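Local coordinates for protein arginase (Trypanosoma brucei brucei, PDB 4RHJ) that is of unknown function, adopting the arginase-deacetylase fold and having evolved without the binuclear manganese cluster expected of an arginase, at residues 120-131 with 146-157. Residues are numbered along the deposited sequence; the frame is centred on the assembly and turned at random.
Sequences YLGSLEASTELL and ATLSMVEAYKRL
Tyr120 and Glu152 make the one hydrogen bond between the helices 120-131 and 148-157: Tyr120 OH donates to Glu152 OE1 at 2.6 Å, nearly in line with the carboxylate C-O bond. That oxygen lies at the ring's edge, with ring and carboxylate planes turned 57° apart. The ring also leans on Leu148, CE1 to CG 4.1 Å. With CG trans to the backbone N (chi1 167°), Tyr120 swings its ring across to the second helix.

Reciprocal knobs-into-holes packing fills the middle. Leu124 sits among Ser149, Glu152, Ala153 and Arg156, and Ala153 among Leu124, Ser127, Thr128 and Leu131. Small residues at the crossing fit an axial separation of 7.9 Å and a crossing angle of -46°. Both helices flank the parallel sheet of this alpha/beta fold, joined through strand 136-140, against whose Pro137 the side chains of Leu131 and Met150 rest.

Farther along, Leu131 carries the apolar contact: CD1 meets Tyr154 CB at 3.8 Å, while its CB presses tightly on Leu157 CD1 at 3.5 Å.

Among polar groups, Thr128 OG1 turns back to Leu124 O (2.8 Å), reaching it from the carbonyl face opposite Thr128 N. The same hydroxyl lies over one guanidinium face of Arg156 without a hydrogen bond, and Ser123 OG is buried with no polar partner.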
# COMPACT_ATOMS: atom_id res chain seq x y z
N TYR A 120 15.32 27.61 14.34
CA TYR A 120 15.19 27.15 15.71
C TYR A 120 14.72 28.25 16.65
O TYR A 120 13.80 28.04 17.44
CB TYR A 120 16.53 26.62 16.23
CG TYR A 120 16.55 26.42 17.72
CD1 TYR A 120 15.95 25.31 18.30
CD2 TYR A 120 17.17 27.33 18.56
CE1 TYR A 120 15.96 25.12 19.67
CE2 TYR A 120 17.19 27.16 19.93
CZ TYR A 120 16.58 26.05 20.48
OH TYR A 120 16.59 25.87 21.85
N LEU A 121 15.38 29.39 16.57
CA LEU A 121 15.06 30.53 17.42
C LEU A 121 13.62 30.96 17.20
O LEU A 121 12.91 31.25 18.16
CB LEU A 121 16.02 31.69 17.14
CG LEU A 121 17.45 31.59 17.68
CD1 LEU A 121 18.19 32.91 17.52
CD2 LEU A 121 17.51 31.12 19.13
N GLY A 122 13.20 31.01 15.94
CA GLY A 122 11.83 31.32 15.58
C GLY A 122 10.84 30.26 16.03
O GLY A 122 9.87 30.56 16.72
N SER A 123 11.09 29.01 15.65
CA SER A 123 10.27 27.88 16.08
C SER A 123 10.15 27.85 17.60
O SER A 123 9.12 27.48 18.16
CB SER A 123 10.86 26.56 15.55
OG SER A 123 9.94 25.49 15.64
N LEU A 124 11.23 28.23 18.26
CA LEU A 124 11.24 28.32 19.71
C LEU A 124 10.36 29.50 20.14
O LEU A 124 9.62 29.42 21.09
CB LEU A 124 12.68 28.47 20.20
CG LEU A 124 13.13 28.21 21.63
CD1 LEU A 124 13.38 26.73 21.89
CD2 LEU A 124 14.37 29.05 21.93
N GLU A 125 10.45 30.60 19.41
CA GLU A 125 9.68 31.79 19.75
C GLU A 125 8.19 31.65 19.43
O GLU A 125 7.35 32.09 20.20
CB GLU A 125 10.25 33.01 19.03
CG GLU A 125 9.20 34.00 18.61
CD GLU A 125 9.80 35.32 18.28
OE1 GLU A 125 11.05 35.41 18.35
OE2 GLU A 125 9.04 36.25 17.98
N ALA A 126 7.88 31.05 18.29
CA ALA A 126 6.50 30.73 17.95
C ALA A 126 5.88 29.79 18.99
O ALA A 126 4.85 30.10 19.57
CB ALA A 126 6.41 30.12 16.57
N SER A 127 6.53 28.65 19.22
CA SER A 127 6.01 27.65 20.13
C SER A 127 5.79 28.24 21.52
O SER A 127 4.74 28.04 22.14
CB SER A 127 6.97 26.46 20.20
OG SER A 127 8.28 26.87 20.56
N THR A 128 6.79 28.98 22.00
CA THR A 128 6.68 29.72 23.25
C THR A 128 5.46 30.67 23.29
O THR A 128 4.75 30.77 24.30
CB THR A 128 7.96 30.54 23.52
OG1 THR A 128 9.06 29.67 23.82
CG2 THR A 128 7.74 31.49 24.67
N GLU A 129 5.23 31.36 22.17
CA GLU A 129 4.16 32.36 22.10
C GLU A 129 2.82 31.72 21.79
O GLU A 129 1.78 32.36 21.88
CB GLU A 129 4.49 33.42 21.05
CG GLU A 129 3.77 34.75 21.25
CD GLU A 129 4.66 35.84 21.85
OE1 GLU A 129 5.81 35.55 22.23
OE2 GLU A 129 4.21 37.00 21.93
N LEU A 130 2.84 30.44 21.42
CA LEU A 130 1.61 29.68 21.23
C LEU A 130 1.22 28.98 22.53
O LEU A 130 0.03 28.86 22.86
CB LEU A 130 1.78 28.64 20.11
CG LEU A 130 1.67 29.25 18.72
CD1 LEU A 130 1.59 28.19 17.63
CD2 LEU A 130 0.50 30.24 18.65
N LEU A 131 2.24 28.52 23.25
CA LEU A 131 2.07 27.81 24.50
C LEU A 131 1.72 28.75 25.63
O LEU A 131 0.99 28.38 26.54
CB LEU A 131 3.34 27.04 24.86
CG LEU A 131 3.62 25.76 24.10
CD1 LEU A 131 4.97 25.20 24.51
CD2 LEU A 131 2.51 24.76 24.36
N ALA A 146 11.76 20.84 14.47
CA ALA A 146 10.68 21.45 15.23
C ALA A 146 10.12 20.52 16.29
O ALA A 146 8.98 20.68 16.72
CB ALA A 146 9.56 21.89 14.31
N THR A 147 10.90 19.52 16.70
CA THR A 147 10.55 18.75 17.88
C THR A 147 11.32 19.34 19.03
O THR A 147 10.74 19.70 20.05
CB THR A 147 10.85 17.25 17.70
OG1 THR A 147 9.84 16.68 16.87
CG2 THR A 147 10.87 16.53 19.06
N LEU A 148 12.62 19.51 18.82
CA LEU A 148 13.52 20.13 19.78
C LEU A 148 13.01 21.48 20.31
O LEU A 148 12.90 21.66 21.52
CB LEU A 148 14.90 20.30 19.12
CG LEU A 148 16.01 21.05 19.83
CD1 LEU A 148 16.23 20.53 21.25
CD2 LEU A 148 17.28 20.95 19.01
N SER A 149 12.70 22.41 19.42
CA SER A 149 12.32 23.78 19.80
C SER A 149 11.02 23.86 20.59
O SER A 149 10.93 24.60 21.56
CB SER A 149 12.19 24.66 18.55
OG SER A 149 13.04 24.22 17.52
N MET A 150 10.02 23.10 20.15
CA MET A 150 8.67 23.16 20.70
C MET A 150 8.56 22.57 22.11
O MET A 150 7.89 23.13 22.99
CB MET A 150 7.69 22.43 19.77
CG MET A 150 7.52 23.06 18.38
SD MET A 150 6.46 22.06 17.30
CE MET A 150 4.87 22.26 18.10
N VAL A 151 9.23 21.45 22.32
CA VAL A 151 9.32 20.88 23.65
C VAL A 151 10.22 21.73 24.56
O VAL A 151 10.05 21.73 25.78
CB VAL A 151 9.83 19.42 23.60
CG1 VAL A 151 11.14 19.37 22.94
CG2 VAL A 151 9.93 18.81 25.00
N GLU A 152 11.17 22.48 23.99
CA GLU A 152 12.02 23.34 24.83
C GLU A 152 11.34 24.64 25.26
O GLU A 152 11.65 25.18 26.32
CB GLU A 152 13.33 23.64 24.13
CG GLU A 152 14.34 22.52 24.32
CD GLU A 152 15.74 22.94 24.02
OE1 GLU A 152 15.92 23.70 23.05
OE2 GLU A 152 16.65 22.51 24.75
N ALA A 153 10.41 25.12 24.43
CA ALA A 153 9.52 26.23 24.80
C ALA A 153 8.57 25.84 25.92
O ALA A 153 8.11 26.68 26.69
CB ALA A 153 8.75 26.67 23.63
N TYR A 154 8.27 24.54 26.00
CA TYR A 154 7.33 24.01 26.99
C TYR A 154 7.99 23.90 28.35
O TYR A 154 7.41 24.27 29.37
CB TYR A 154 6.80 22.64 26.55
CG TYR A 154 5.60 22.18 27.35
CD1 TYR A 154 5.75 21.63 28.61
CD2 TYR A 154 4.33 22.30 26.83
CE1 TYR A 154 4.67 21.23 29.34
CE2 TYR A 154 3.23 21.90 27.55
CZ TYR A 154 3.40 21.36 28.80
OH TYR A 154 2.30 20.96 29.52
N LYS A 155 9.20 23.36 28.34
CA LYS A 155 9.97 23.16 29.56
C LYS A 155 10.48 24.49 30.11
O LYS A 155 10.76 24.61 31.30
CB LYS A 155 11.14 22.21 29.29
CG LYS A 155 11.66 21.50 30.52
CD LYS A 155 10.60 20.60 31.13
CE LYS A 155 11.20 19.71 32.19
NZ LYS A 155 10.19 18.80 32.76
N ARG A 156 10.62 25.48 29.25
CA ARG A 156 10.95 26.83 29.68
C ARG A 156 9.78 27.41 30.47
O ARG A 156 9.96 27.91 31.58
CB ARG A 156 11.27 27.71 28.48
CG ARG A 156 11.04 29.19 28.69
CD ARG A 156 10.47 29.83 27.42
NE ARG A 156 10.71 28.98 26.26
CZ ARG A 156 11.83 28.98 25.54
NH1 ARG A 156 12.82 29.79 25.87
NH2 ARG A 156 11.95 28.18 24.51
N LEU A 157 8.60 27.32 29.87
CA LEU A 157 7.35 27.70 30.53
C LEU A 157 7.04 26.82 31.73
O LEU A 157 6.71 27.30 32.83
CB LEU A 157 6.19 27.63 29.52
CG LEU A 157 6.29 28.63 28.38
CD1 LEU A 157 5.10 28.53 27.47
CD2 LEU A 157 6.43 30.03 28.96